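Local coordinates for probable glutaminase ybaS (Escherichia coli, PDB 1U60), which catalyses the hydrolysis of L-glutamine to L-glutamate and ammonium, as a homotetrameric glutaminase with a beta-lactamase-like fold, at residues Y60-E65 with L200-L205; K69-A74 with H141-L146; T124-A129 with Y180-A185; N131-W136 with Y192-S197. All coordinates share one frame; numbering follows the deposited sequence.

Contact 1: residues Y60-E65 with L200-L205; sequences YRFALE and LNTIEL. With EDO (1,2-ethanediol), chain I.
Phe62 and Leu200 pair as an antiparallel, hydrogen-bonded couple: Phe62 N donates to Leu200 O at 2.8 Å and Leu200 N returns the bond to Phe62 O. Strand 198-200 lies between 62-63 and 152-153 in this small sheet. On the apolar side, CD2 of Leu200 sits off-centre over the Phe62 ring, 4.2 Å from its centroid, on the face that Leu200 O also covers toward the rim, and meets CD1 of Leu64 at 3.6 Å. CD2 of Leu205 reaches the ring edge in plane, while Phe279 stacks on Phe62 from the five-stranded sheet. At the start of helix 202-213, Arg61 runs extended alongside Asn201; its NH2 bonds to Glu204 OE2 at 3.0 Å, on the syn side but tilted out of the carboxylate plane, and NH1 makes bent, weak bonds to both oxygens, the shorter 2.7 Å to OE1. Asn201 and Glu204 form a capping box, Glu204 N donating to Asn201 OD1 and Asn201 N to Glu204 OE1, and Asn201 ND2 donates to O2 of the ethanediol. The carboxylate is thus held from two directions, by the guanidinium and by the backbone N of Asn201, both probably stabilising its negative charge.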
loop_
_atom_site.group_PDB
_atom_site.type_symbol
_atom_site.label_atom_id
_atom_site.label_comp_id
_atom_site.label_asym_id
_atom_site.label_seq_id
_atom_site.Cartn_x
_atom_site.Cartn_y
_atom_site.Cartn_z
ATOM N N TYR A 60 18.900 -23.379 -6.928
ATOM C CA TYR A 60 19.901 -22.493 -7.493
ATOM C C TYR A 60 19.989 -21.211 -6.672
ATOM O O TYR A 60 18.974 -20.516 -6.541
ATOM C CB TYR A 60 19.574 -22.153 -8.934
ATOM C CG TYR A 60 20.715 -21.452 -9.614
ATOM C CD1 TYR A 60 21.675 -22.172 -10.307
ATOM C CD2 TYR A 60 20.835 -20.056 -9.553
ATOM C CE1 TYR A 60 22.756 -21.529 -10.928
ATOM C CE2 TYR A 60 21.895 -19.392 -10.186
ATOM C CZ TYR A 60 22.850 -20.133 -10.868
ATOM O OH TYR A 60 23.928 -19.519 -11.516
ATOM N N ARG A 61 21.189 -20.911 -6.143
ATOM C CA ARG A 61 21.358 -19.774 -5.223
ATOM C C ARG A 61 21.764 -18.521 -6.011
ATOM O O ARG A 61 22.781 -18.513 -6.725
ATOM C CB ARG A 61 22.366 -20.084 -4.158
ATOM C CG ARG A 61 21.976 -21.212 -3.187
ATOM C CD ARG A 61 23.265 -21.955 -2.474
ATOM N NE ARG A 61 22.810 -23.163 -1.697
ATOM C CZ ARG A 61 21.965 -22.961 -0.686
ATOM N NH1 ARG A 61 21.674 -21.714 -0.443
ATOM N NH2 ARG A 61 21.436 -23.920 0.078
ATOM N N PHE A 62 20.924 -17.476 -5.885
ATOM C CA PHE A 62 21.050 -16.218 -6.629
ATOM C C PHE A 62 21.266 -15.106 -5.585
ATOM O O PHE A 62 21.043 -15.306 -4.384
ATOM C CB PHE A 62 19.787 -15.901 -7.485
ATOM C CG PHE A 62 18.469 -15.933 -6.704
ATOM C CD1 PHE A 62 17.749 -17.129 -6.571
ATOM C CD2 PHE A 62 17.966 -14.797 -6.118
ATOM C CE1 PHE A 62 16.589 -17.189 -5.859
ATOM C CE2 PHE A 62 16.789 -14.830 -5.435
ATOM C CZ PHE A 62 16.091 -16.021 -5.273
ATOM N N ALA A 63 21.700 -13.933 -6.043
ATOM C CA ALA A 63 22.019 -12.814 -5.118
ATOM C C ALA A 63 20.754 -12.223 -4.545
ATOM O O ALA A 63 19.808 -11.967 -5.269
ATOM C CB ALA A 63 22.866 -11.740 -5.842
ATOM N N LEU A 64 20.718 -12.091 -3.236
ATOM C CA LEU A 64 19.596 -11.568 -2.475
ATOM C C LEU A 64 19.270 -10.134 -2.889
ATOM O O LEU A 64 18.137 -9.788 -3.050
ATOM C CB LEU A 64 19.955 -11.634 -1.003
ATOM C CG LEU A 64 18.875 -11.245 0.024
ATOM C CD1 LEU A 64 17.672 -12.159 -0.034
ATOM C CD2 LEU A 64 19.465 -11.309 1.400
ATOM N N GLU A 65 20.315 -9.327 -3.018
ATOM C CA GLU A 65 20.277 -7.934 -3.352
ATOM C C GLU A 65 19.244 -7.190 -2.500
ATOM O O GLU A 65 19.219 -7.394 -1.297
ATOM C CB GLU A 65 20.087 -7.800 -4.869
ATOM C CG GLU A 65 21.299 -8.355 -5.643
ATOM C CD GLU A 65 22.508 -7.430 -5.577
ATOM O OE1 GLU A 65 22.400 -6.298 -5.012
ATOM O OE2 GLU A 65 23.550 -7.810 -6.125
ATOM N N LEU A 200 20.932 -16.871 -1.917
ATOM C CA LEU A 200 19.933 -17.815 -1.444
ATOM C C LEU A 200 19.152 -18.417 -2.603
ATOM O O LEU A 200 19.146 -17.858 -3.705
ATOM C CB LEU A 200 18.986 -17.141 -0.453
ATOM C CG LEU A 200 17.817 -16.340 -1.021
ATOM C CD1 LEU A 200 16.954 -15.900 0.169
ATOM C CD2 LEU A 200 18.264 -15.148 -1.961
ATOM N N ASN A 201 18.483 -19.555 -2.377
ATOM C CA ASN A 201 17.691 -20.163 -3.416
ATOM C C ASN A 201 16.212 -19.863 -3.238
ATOM O O ASN A 201 15.806 -19.156 -2.299
ATOM C CB ASN A 201 17.939 -21.658 -3.570
ATOM C CG ASN A 201 17.619 -22.436 -2.374
ATOM O OD1 ASN A 201 16.631 -22.168 -1.664
ATOM N ND2 ASN A 201 18.459 -23.472 -2.102
ATOM N N THR A 202 15.412 -20.377 -4.128
ATOM C CA THR A 202 14.002 -19.995 -4.135
ATOM C C THR A 202 13.274 -20.545 -2.900
ATOM O O THR A 202 12.327 -19.915 -2.405
ATOM C CB THR A 202 13.361 -20.445 -5.415
ATOM O OG1 THR A 202 13.985 -19.745 -6.511
ATOM C CG2 THR A 202 11.872 -20.041 -5.516
ATOM N N ILE A 203 13.671 -21.736 -2.447
ATOM C CA ILE A 203 13.088 -22.293 -1.231
ATOM C C ILE A 203 13.436 -21.433 -0.031
ATOM O O ILE A 203 12.605 -21.227 0.843
ATOM C CB ILE A 203 13.441 -23.783 -1.109
ATOM C CG1 ILE A 203 12.568 -24.550 -2.133
ATOM C CG2 ILE A 203 13.107 -24.326 0.261
ATOM C CD1 ILE A 203 12.967 -25.939 -2.363
ATOM N N GLU A 204 14.692 -20.991 0.043
ATOM C CA GLU A 204 15.130 -20.106 1.109
ATOM C C GLU A 204 14.389 -18.783 1.093
ATOM O O GLU A 204 13.963 -18.298 2.131
ATOM C CB GLU A 204 16.631 -19.919 1.021
ATOM C CG GLU A 204 17.315 -21.224 1.444
ATOM C CD GLU A 204 18.802 -21.327 1.074
ATOM O OE1 GLU A 204 19.312 -20.543 0.213
ATOM O OE2 GLU A 204 19.434 -22.274 1.635
ATOM N N LEU A 205 14.167 -18.238 -0.104
ATOM C CA LEU A 205 13.360 -17.012 -0.219
ATOM C C LEU A 205 11.940 -17.215 0.258
ATOM O O LEU A 205 11.409 -16.386 1.001
ATOM C CB LEU A 205 13.420 -16.463 -1.624
ATOM C CG LEU A 205 12.667 -15.176 -1.939
ATOM C CD1 LEU A 205 13.135 -14.084 -0.956
ATOM C CD2 LEU A 205 12.864 -14.703 -3.363
HETATM C C1 EDO I . 16.556 -27.068 -1.056
HETATM O O1 EDO I . 16.843 -26.703 -2.437
HETATM C C2 EDO I . 16.648 -25.873 -0.108
HETATM O O2 EDO I . 17.983 -25.407 0.172
HETATM O O HOH W 1 16.478 -21.050 -6.846
#

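Contact 2: residues K69-A74 with H141-L146; sequences KVCTLA and HIQQQL
Cys71 points toward segment 141-146 of helix 132-147 and carries the close packing of this contact. Its CB lies 3.9 Å from CD1 of Leu146 and 4.0 Å from CG of Gln143, and SG, anti to the carbonyl carbon (chi1 -53°), stays near the same two atoms. Ile142 comes in beside them, setting CG2 3.6 Å from Cys71 O. Two helices of the mainly helical part of this beta-lactamase-like fold, 68-80 and 132-147, meet here nearly at right angles (105°), their local axes 9.3 Å apart; Leu208 of helix 202-213 touches both Cys71 and Leu146. Away from the cysteine the packing is looser. CB of Ala74 is 4.3 Å from CD1 of Ile142, and no direct hydrogen bond joins the segments. On the Thr72 side a water takes over: it lies 2.8 Å from Thr72 OG1 and accepts from Gln143 NE2 at 3.1 Å. The amide of Gln143 also bonds outside the pair, OE1 to Thr198 OG1 and NE2 to Gln195 O, which fixes its rotation.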
loop_
_atom_site.group_PDB
_atom_site.type_symbol
_atom_site.label_atom_id
_atom_site.label_comp_id
_atom_site.label_asym_id
_atom_site.label_seq_id
_atom_site.Cartn_x
_atom_site.Cartn_y
_atom_site.Cartn_z
ATOM N N LYS A 69 16.681 -5.799 2.256
ATOM C CA LYS A 69 16.036 -4.661 2.936
ATOM C C LYS A 69 14.983 -5.149 3.935
ATOM O O LYS A 69 14.794 -4.550 5.006
ATOM C CB LYS A 69 15.445 -3.666 1.949
ATOM C CG LYS A 69 16.465 -3.122 0.952
ATOM C CD LYS A 69 15.736 -2.237 -0.091
ATOM C CE LYS A 69 16.707 -1.510 -1.006
ATOM N NZ LYS A 69 15.909 -0.889 -2.141
ATOM N N VAL A 70 14.326 -6.274 3.610
ATOM C CA VAL A 70 13.239 -6.779 4.462
ATOM C C VAL A 70 13.889 -7.316 5.743
ATOM O O VAL A 70 13.368 -7.120 6.860
ATOM C CB VAL A 70 12.419 -7.856 3.730
ATOM C CG1 VAL A 70 11.468 -8.555 4.686
ATOM C CG2 VAL A 70 11.695 -7.263 2.560
ATOM N N CYS A 71 15.007 -8.028 5.585
ATOM C CA CYS A 71 15.637 -8.652 6.752
ATOM C C CYS A 71 16.220 -7.613 7.722
ATOM O O CYS A 71 16.121 -7.743 8.927
ATOM C CB CYS A 71 16.747 -9.611 6.348
ATOM S SG CYS A 71 16.266 -10.873 5.115
ATOM N N THR A 72 16.844 -6.570 7.187
ATOM C CA THR A 72 17.436 -5.585 8.073
ATOM C C THR A 72 16.347 -4.757 8.732
ATOM O O THR A 72 16.485 -4.312 9.920
ATOM C CB THR A 72 18.443 -4.751 7.250
ATOM O OG1 THR A 72 19.604 -5.590 6.996
ATOM C CG2 THR A 72 18.918 -3.501 8.016
ATOM N N LEU A 73 15.263 -4.498 7.991
ATOM C CA LEU A 73 14.112 -3.844 8.581
ATOM C C LEU A 73 13.623 -4.669 9.775
ATOM O O LEU A 73 13.252 -4.133 10.828
ATOM C CB LEU A 73 12.999 -3.681 7.544
ATOM C CG LEU A 73 11.651 -3.202 8.048
ATOM C CD1 LEU A 73 11.864 -1.866 8.835
ATOM C CD2 LEU A 73 10.610 -3.049 6.951
ATOM N N ALA A 74 13.507 -5.978 9.570
ATOM C CA ALA A 74 13.002 -6.849 10.643
ATOM C C ALA A 74 13.900 -6.707 11.885
ATOM O O ALA A 74 13.421 -6.531 13.012
ATOM C CB ALA A 74 12.927 -8.231 10.179
ATOM N N HIS A 141 23.232 -12.881 10.489
ATOM C CA HIS A 141 22.566 -13.844 11.360
ATOM C C HIS A 141 21.051 -13.798 11.173
ATOM O O HIS A 141 20.420 -14.832 11.072
ATOM C CB HIS A 141 22.958 -13.573 12.812
ATOM C CG HIS A 141 22.435 -14.580 13.768
ATOM N ND1 HIS A 141 22.935 -15.864 13.836
ATOM C CD2 HIS A 141 21.433 -14.510 14.676
ATOM C CE1 HIS A 141 22.282 -16.529 14.776
ATOM N NE2 HIS A 141 21.359 -15.734 15.287
ATOM N N ILE A 142 20.469 -12.608 11.127
ATOM C CA ILE A 142 19.021 -12.558 10.911
ATOM C C ILE A 142 18.597 -13.084 9.551
ATOM O O ILE A 142 17.552 -13.771 9.445
ATOM C CB ILE A 142 18.401 -11.199 11.238
ATOM C CG1 ILE A 142 16.940 -11.440 11.607
ATOM C CG2 ILE A 142 18.551 -10.184 10.103
ATOM C CD1 ILE A 142 16.223 -10.174 12.044
ATOM N N GLN A 143 19.394 -12.823 8.501
ATOM C CA GLN A 143 19.108 -13.431 7.185
ATOM C C GLN A 143 19.089 -14.972 7.292
ATOM O O GLN A 143 18.202 -15.619 6.805
ATOM C CB GLN A 143 20.124 -13.008 6.106
ATOM C CG GLN A 143 20.177 -11.581 5.716
ATOM C CD GLN A 143 21.077 -11.343 4.519
ATOM O OE1 GLN A 143 21.583 -12.292 3.890
ATOM N NE2 GLN A 143 21.323 -10.075 4.218
ATOM N N GLN A 144 20.081 -15.550 7.973
ATOM C CA GLN A 144 20.120 -16.984 8.164
ATOM C C GLN A 144 18.954 -17.500 9.014
ATOM O O GLN A 144 18.357 -18.552 8.705
ATOM C CB GLN A 144 21.472 -17.406 8.766
ATOM C CG GLN A 144 22.680 -17.113 7.849
ATOM C CD GLN A 144 24.032 -17.261 8.544
ATOM O OE1 GLN A 144 24.130 -17.195 9.791
ATOM N NE2 GLN A 144 25.105 -17.380 7.732
ATOM N N GLN A 145 18.572 -16.748 10.045
ATOM C CA GLN A 145 17.446 -17.125 10.871
ATOM C C GLN A 145 16.128 -17.101 10.114
ATOM O O GLN A 145 15.296 -17.957 10.322
ATOM C CB GLN A 145 17.328 -16.194 12.061
ATOM C CG GLN A 145 18.380 -16.360 13.099
ATOM C CD GLN A 145 18.176 -15.349 14.255
ATOM O OE1 GLN A 145 18.273 -14.114 14.052
ATOM N NE2 GLN A 145 17.934 -15.866 15.452
ATOM N N LEU A 146 15.964 -16.106 9.262
ATOM C CA LEU A 146 14.693 -15.931 8.514
ATOM C C LEU A 146 14.563 -16.851 7.305
ATOM O O LEU A 146 13.488 -17.321 7.051
ATOM C CB LEU A 146 14.589 -14.499 8.044
ATOM C CG LEU A 146 14.400 -13.477 9.144
ATOM C CD1 LEU A 146 14.664 -12.120 8.544
ATOM C CD2 LEU A 146 13.028 -13.527 9.701
HETATM O O HOH W 2 19.526 -7.884 5.365
#

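Contact 3: residues T124-A129 with Y180-A185; sequences TSLINA and YLYCDA
Ser125 and Tyr182 meet where the loop that links helices 166-178 and 185-195 packs against the last turn of helix 117-126, in the helical part of the beta-lactamase-like fold. The serine side chain points into the loop, with OG between the backbone N and the carbonyl carbon (chi1 81°). There it accepts a nearly straight bond from Tyr182 N, 2.9 Å long with an N-H...O angle of 162°. The same hydroxyl is bonded to Ala122 O one turn back in its own helix, so it ties the backbone of the loop to that of the helix.

Three loop side chains are arranged about this anchor. Leu181 turns its end back to the serine and brings CD1 to 3.6 Å from OG. The Tyr182 ring approaches obliquely, its CD2 lying 3.4 Å from the same oxygen. Leu126 runs side by side with the tyrosine, both pointing the same way, and its CD1 touches Tyr182 CD2 at 4.0 Å; Ile89 packs against both of these side chains. Farther out, the phenol OH of Tyr182 is bonded to Lys88 O, which holds the far end of the ring. The third is Cys183: its SG, set between its own backbone N and carbonyl carbon (chi1 71°), rests 3.6 Å from Ser125 CB.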
loop_
_atom_site.group_PDB
_atom_site.type_symbol
_atom_site.label_atom_id
_atom_site.label_comp_id
_atom_site.label_asym_id
_atom_site.label_seq_id
_atom_site.Cartn_x
_atom_site.Cartn_y
_atom_site.Cartn_z
ATOM N N THR A 124 20.004 0.056 7.867
ATOM C CA THR A 124 21.246 -0.631 8.184
ATOM C C THR A 124 22.046 0.135 9.250
ATOM O O THR A 124 22.600 -0.490 10.147
ATOM C CB THR A 124 22.062 -0.811 6.900
ATOM O OG1 THR A 124 21.394 -1.707 6.009
ATOM C CG2 THR A 124 23.418 -1.470 7.158
ATOM N N SER A 125 22.058 1.461 9.191
ATOM C CA SER A 125 22.792 2.287 10.147
ATOM C C SER A 125 22.134 2.370 11.529
ATOM O O SER A 125 22.808 2.758 12.505
ATOM C CB SER A 125 22.946 3.738 9.614
ATOM O OG SER A 125 21.770 4.533 9.824
ATOM N N LEU A 126 20.844 2.056 11.580
ATOM C CA LEU A 126 19.992 2.094 12.789
ATOM C C LEU A 126 20.127 0.866 13.683
ATOM O O LEU A 126 19.815 0.956 14.872
ATOM C CB LEU A 126 18.515 2.270 12.382
ATOM C CG LEU A 126 17.440 2.548 13.435
ATOM C CD1 LEU A 126 17.814 3.690 14.360
ATOM C CD2 LEU A 126 16.088 2.793 12.775
ATOM N N ILE A 127 20.588 -0.261 13.128
ATOM C CA ILE A 127 20.822 -1.534 13.843
ATOM C C ILE A 127 21.741 -1.299 15.056
ATOM O O ILE A 127 22.678 -0.525 14.953
ATOM C CB ILE A 127 21.492 -2.549 12.747
ATOM C CG1 ILE A 127 20.453 -2.875 11.711
ATOM C CG2 ILE A 127 22.136 -3.836 13.277
ATOM C CD1 ILE A 127 19.191 -3.072 12.240
ATOM N N ASN A 128 21.471 -1.950 16.183
ATOM C CA ASN A 128 22.388 -1.876 17.335
ATOM C C ASN A 128 23.718 -2.583 16.982
ATOM O O ASN A 128 23.743 -3.706 16.477
ATOM C CB ASN A 128 21.789 -2.626 18.548
ATOM C CG ASN A 128 20.610 -1.930 19.213
ATOM O OD1 ASN A 128 19.903 -2.574 20.002
ATOM N ND2 ASN A 128 20.454 -0.643 19.004
ATOM N N ALA A 129 24.836 -1.929 17.235
ATOM C CA ALA A 129 26.161 -2.494 16.926
ATOM C C ALA A 129 27.244 -1.643 17.550
ATOM O O ALA A 129 27.195 -0.414 17.455
ATOM C CB ALA A 129 26.406 -2.530 15.414
ATOM N N TYR A 180 19.696 11.841 8.905
ATOM C CA TYR A 180 18.990 10.559 8.784
ATOM C C TYR A 180 19.920 9.345 8.609
ATOM O O TYR A 180 19.551 8.362 7.975
ATOM C CB TYR A 180 17.918 10.648 7.685
ATOM C CG TYR A 180 16.764 11.601 8.040
ATOM C CD1 TYR A 180 15.659 11.145 8.758
ATOM C CD2 TYR A 180 16.808 12.946 7.689
ATOM C CE1 TYR A 180 14.638 11.991 9.115
ATOM C CE2 TYR A 180 15.756 13.828 8.044
ATOM C CZ TYR A 180 14.679 13.328 8.762
ATOM O OH TYR A 180 13.621 14.139 9.140
ATOM N N LEU A 181 21.115 9.411 9.182
ATOM C CA LEU A 181 22.036 8.294 9.216
ATOM C C LEU A 181 22.613 8.191 10.599
ATOM O O LEU A 181 23.024 9.206 11.172
ATOM C CB LEU A 181 23.148 8.409 8.176
ATOM C CG LEU A 181 23.696 7.002 7.825
ATOM C CD1 LEU A 181 22.817 6.304 6.834
ATOM C CD2 LEU A 181 25.133 7.034 7.299
ATOM N N TYR A 182 22.603 6.988 11.151
ATOM C CA TYR A 182 22.791 6.766 12.608
ATOM C C TYR A 182 24.085 6.073 12.943
ATOM O O TYR A 182 24.320 5.659 14.110
ATOM C CB TYR A 182 21.560 6.068 13.211
ATOM C CG TYR A 182 20.311 6.763 12.689
ATOM C CD1 TYR A 182 19.971 8.041 13.159
ATOM C CD2 TYR A 182 19.535 6.210 11.698
ATOM C CE1 TYR A 182 18.891 8.741 12.688
ATOM C CE2 TYR A 182 18.400 6.949 11.152
ATOM C CZ TYR A 182 18.109 8.203 11.674
ATOM O OH TYR A 182 17.061 8.949 11.231
ATOM N N CYS A 183 24.948 5.974 11.950
ATOM C CA CYS A 183 26.356 5.566 12.182
ATOM C C CYS A 183 27.204 6.205 11.096
ATOM O O CYS A 183 26.696 6.980 10.259
ATOM C CB CYS A 183 26.529 4.049 12.220
ATOM S SG CYS A 183 26.334 3.196 10.621
ATOM N N ASP A 184 28.486 5.950 11.140
ATOM C CA ASP A 184 29.431 6.436 10.138
ATOM C C ASP A 184 28.944 6.114 8.712
ATOM O O ASP A 184 28.500 5.001 8.462
ATOM C CB ASP A 184 30.758 5.766 10.435
ATOM C CG ASP A 184 31.814 6.040 9.399
ATOM O OD1 ASP A 184 32.473 7.117 9.478
ATOM O OD2 ASP A 184 32.094 5.239 8.472
ATOM N N ALA A 185 29.028 7.076 7.791
ATOM C CA ALA A 185 28.434 6.937 6.455
ATOM C C ALA A 185 29.037 5.751 5.699
ATOM O O ALA A 185 28.306 4.997 5.063
ATOM C CB ALA A 185 28.601 8.226 5.661
#

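Contact 4: residues N131-W136 with Y192-S197; sequences NVEQRW and YTRQCS
The first turns of helix 132-147 and the last turn of helix 185-195 face each other at a distance bridged by side chains, Trp136 CA and Arg194 CA being the nearest pair at 7.5 Å. This is a helix-helix contact within the helical part of the beta-lactamase-like fold, and Arg194 carries most of it. Its chain is extended from CG to NE and passes over the indole: CB stands over the six-membered ring of Trp136 in a CH-pi contact, 3.7 Å from the centroid and 15° off the normal, and Arg194 CD follows above CG and CD2 of Trp136. The guanidinium plane is turned 62° from the indole, with Trp136 CD1 at its edge. Beyond the ring, the two terminal nitrogens of Arg194 each take one oxygen of Glu133, NH1 to OE1 and NH2 to OE2, each 2.9 Å; the bonds lie in the guanidinium plane and on the syn side, though tilted out of the carboxylate plane. Glu133 CB points away from the partner helix, and the bend at chi2 (-57°) brings the carboxylate back. Asp190 takes NE in a second salt bridge. Tyr192, a predicted substrate-binding residue, shares the segment. At the far end of the indole, Trp136 CZ3 lies 3.6 Å from Gln195 N.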
loop_
_atom_site.group_PDB
_atom_site.type_symbol
_atom_site.label_atom_id
_atom_site.label_comp_id
_atom_site.label_asym_id
_atom_site.label_seq_id
_atom_site.Cartn_x
_atom_site.Cartn_y
_atom_site.Cartn_z
ATOM N N ASN A 131 30.445 -1.909 16.557
ATOM C CA ASN A 131 31.405 -1.655 15.471
ATOM C C ASN A 131 30.912 -2.290 14.165
ATOM O O ASN A 131 29.932 -3.035 14.180
ATOM C CB ASN A 131 32.762 -2.237 15.802
ATOM C CG ASN A 131 32.693 -3.710 16.125
ATOM O OD1 ASN A 131 32.324 -4.543 15.283
ATOM N ND2 ASN A 131 33.006 -4.040 17.356
ATOM N N VAL A 132 31.610 -2.022 13.076
ATOM C CA VAL A 132 31.120 -2.368 11.722
ATOM C C VAL A 132 30.974 -3.890 11.545
ATOM O O VAL A 132 30.012 -4.389 10.960
ATOM C CB VAL A 132 31.990 -1.751 10.610
ATOM C CG1 VAL A 132 33.427 -2.229 10.677
ATOM C CG2 VAL A 132 31.395 -2.050 9.225
ATOM N N GLU A 133 31.925 -4.654 12.074
ATOM C CA GLU A 133 31.835 -6.102 11.904
ATOM C C GLU A 133 30.694 -6.730 12.692
ATOM O O GLU A 133 30.104 -7.681 12.200
ATOM C CB GLU A 133 33.147 -6.803 12.241
ATOM C CG GLU A 133 34.286 -6.354 11.312
ATOM C CD GLU A 133 33.988 -6.571 9.822
ATOM O OE1 GLU A 133 33.336 -7.617 9.508
ATOM O OE2 GLU A 133 34.428 -5.723 8.982
ATOM N N GLN A 134 30.405 -6.226 13.892
ATOM C CA GLN A 134 29.248 -6.686 14.638
ATOM C C GLN A 134 27.970 -6.327 13.875
ATOM O O GLN A 134 27.043 -7.137 13.840
ATOM C CB GLN A 134 29.189 -6.067 16.019
ATOM C CG GLN A 134 27.985 -6.525 16.810
ATOM C CD GLN A 134 28.003 -6.090 18.261
ATOM O OE1 GLN A 134 28.111 -4.913 18.544
ATOM N NE2 GLN A 134 27.806 -7.031 19.171
ATOM N N ARG A 135 27.948 -5.136 13.282
ATOM C CA ARG A 135 26.781 -4.700 12.508
ATOM C C ARG A 135 26.504 -5.738 11.408
ATOM O O ARG A 135 25.380 -6.177 11.227
ATOM C CB ARG A 135 26.994 -3.312 11.924
ATOM C CG ARG A 135 25.762 -2.713 11.216
ATOM C CD ARG A 135 25.992 -1.279 10.683
ATOM N NE ARG A 135 26.358 -0.421 11.788
ATOM C CZ ARG A 135 25.518 0.040 12.691
ATOM N NH1 ARG A 135 24.193 -0.124 12.603
ATOM N NH2 ARG A 135 26.007 0.753 13.678
ATOM N N TRP A 136 27.562 -6.179 10.741
ATOM C CA TRP A 136 27.447 -7.142 9.629
ATOM C C TRP A 136 27.029 -8.479 10.186
ATOM O O TRP A 136 26.100 -9.094 9.692
ATOM C CB TRP A 136 28.753 -7.214 8.799
ATOM C CG TRP A 136 28.793 -8.408 7.897
ATOM C CD1 TRP A 136 29.735 -9.438 7.896
ATOM C CD2 TRP A 136 27.790 -8.788 6.965
ATOM N NE1 TRP A 136 29.379 -10.378 6.956
ATOM C CE2 TRP A 136 28.191 -10.015 6.375
ATOM C CE3 TRP A 136 26.562 -8.219 6.560
ATOM C CZ2 TRP A 136 27.418 -10.666 5.409
ATOM C CZ3 TRP A 136 25.816 -8.865 5.602
ATOM C CH2 TRP A 136 26.235 -10.070 5.039
ATOM N N TYR A 192 25.560 -2.255 4.097
ATOM C CA TYR A 192 24.417 -2.328 3.187
ATOM C C TYR A 192 24.819 -3.132 1.922
ATOM O O TYR A 192 24.090 -3.998 1.440
ATOM C CB TYR A 192 23.886 -0.932 2.801
ATOM C CG TYR A 192 22.776 -1.105 1.795
ATOM C CD1 TYR A 192 21.575 -1.659 2.194
ATOM C CD2 TYR A 192 22.972 -0.871 0.428
ATOM C CE1 TYR A 192 20.586 -1.907 1.327
ATOM C CE2 TYR A 192 21.937 -1.122 -0.478
ATOM C CZ TYR A 192 20.751 -1.651 -0.003
ATOM O OH TYR A 192 19.721 -2.009 -0.831
ATOM N N THR A 193 26.011 -2.846 1.396
ATOM C CA THR A 193 26.549 -3.567 0.239
ATOM C C THR A 193 26.712 -5.069 0.506
ATOM O O THR A 193 26.290 -5.896 -0.298
ATOM C CB THR A 193 27.875 -2.937 -0.168
ATOM O OG1 THR A 193 27.636 -1.554 -0.462
ATOM C CG2 THR A 193 28.392 -3.546 -1.436
ATOM N N ARG A 194 27.253 -5.396 1.666
ATOM C CA ARG A 194 27.392 -6.797 2.110
ATOM C C ARG A 194 26.060 -7.493 2.171
ATOM O O ARG A 194 25.937 -8.619 1.694
ATOM C CB ARG A 194 28.066 -6.912 3.483
ATOM C CG ARG A 194 29.491 -6.379 3.527
ATOM C CD ARG A 194 30.155 -6.641 4.859
ATOM N NE ARG A 194 31.190 -5.682 5.242
ATOM C CZ ARG A 194 31.951 -5.803 6.347
ATOM N NH1 ARG A 194 31.825 -6.853 7.140
ATOM N NH2 ARG A 194 32.836 -4.883 6.655
ATOM N N GLN A 195 25.059 -6.848 2.772
ATOM C CA GLN A 195 23.775 -7.521 3.002
ATOM C C GLN A 195 23.076 -7.876 1.692
ATOM O O GLN A 195 22.313 -8.852 1.595
ATOM C CB GLN A 195 22.887 -6.709 3.928
ATOM C CG GLN A 195 22.097 -5.604 3.243
ATOM C CD GLN A 195 21.161 -4.885 4.149
ATOM O OE1 GLN A 195 20.005 -4.535 3.734
ATOM N NE2 GLN A 195 21.597 -4.590 5.320
ATOM N N CYS A 196 23.377 -7.097 0.645
ATOM C CA CYS A 196 22.878 -7.342 -0.691
ATOM C C CYS A 196 23.608 -8.464 -1.451
ATOM O O CYS A 196 23.116 -8.929 -2.484
ATOM C CB CYS A 196 22.979 -6.075 -1.526
ATOM S SG CYS A 196 21.778 -4.797 -1.080
ATOM N N SER A 197 24.744 -8.891 -0.906
ATOM C CA SER A 197 25.684 -9.748 -1.594
ATOM C C SER A 197 25.675 -11.185 -1.096
ATOM O O SER A 197 26.510 -11.950 -1.498
ATOM C CB SER A 197 27.121 -9.150 -1.530
ATOM O OG SER A 197 27.164 -7.855 -2.132
#

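How the contacts relate
From the N terminus, strand 62-63 comes first and runs on into helix 68-80; contact 1 closes the longest loop, returning to strand 198-200 and the start of helix 202-213, and the other three contacts nest inside it. Contact 2 joins helix 68-80 to helix 132-147. Contacts 3 and 4 begin on helices 117-126 and 132-147 and end before and within helix 185-195. Contacts 2, 3 and 4 cross one another along the chain. Contacts 2 and 4 share helix 132-147 and touch, and Arg135 ties contact 4 to contact 3 through Thr124 O and Ile127 O. Contact 1 joins this helical group through Glu65 N and Cys196 O.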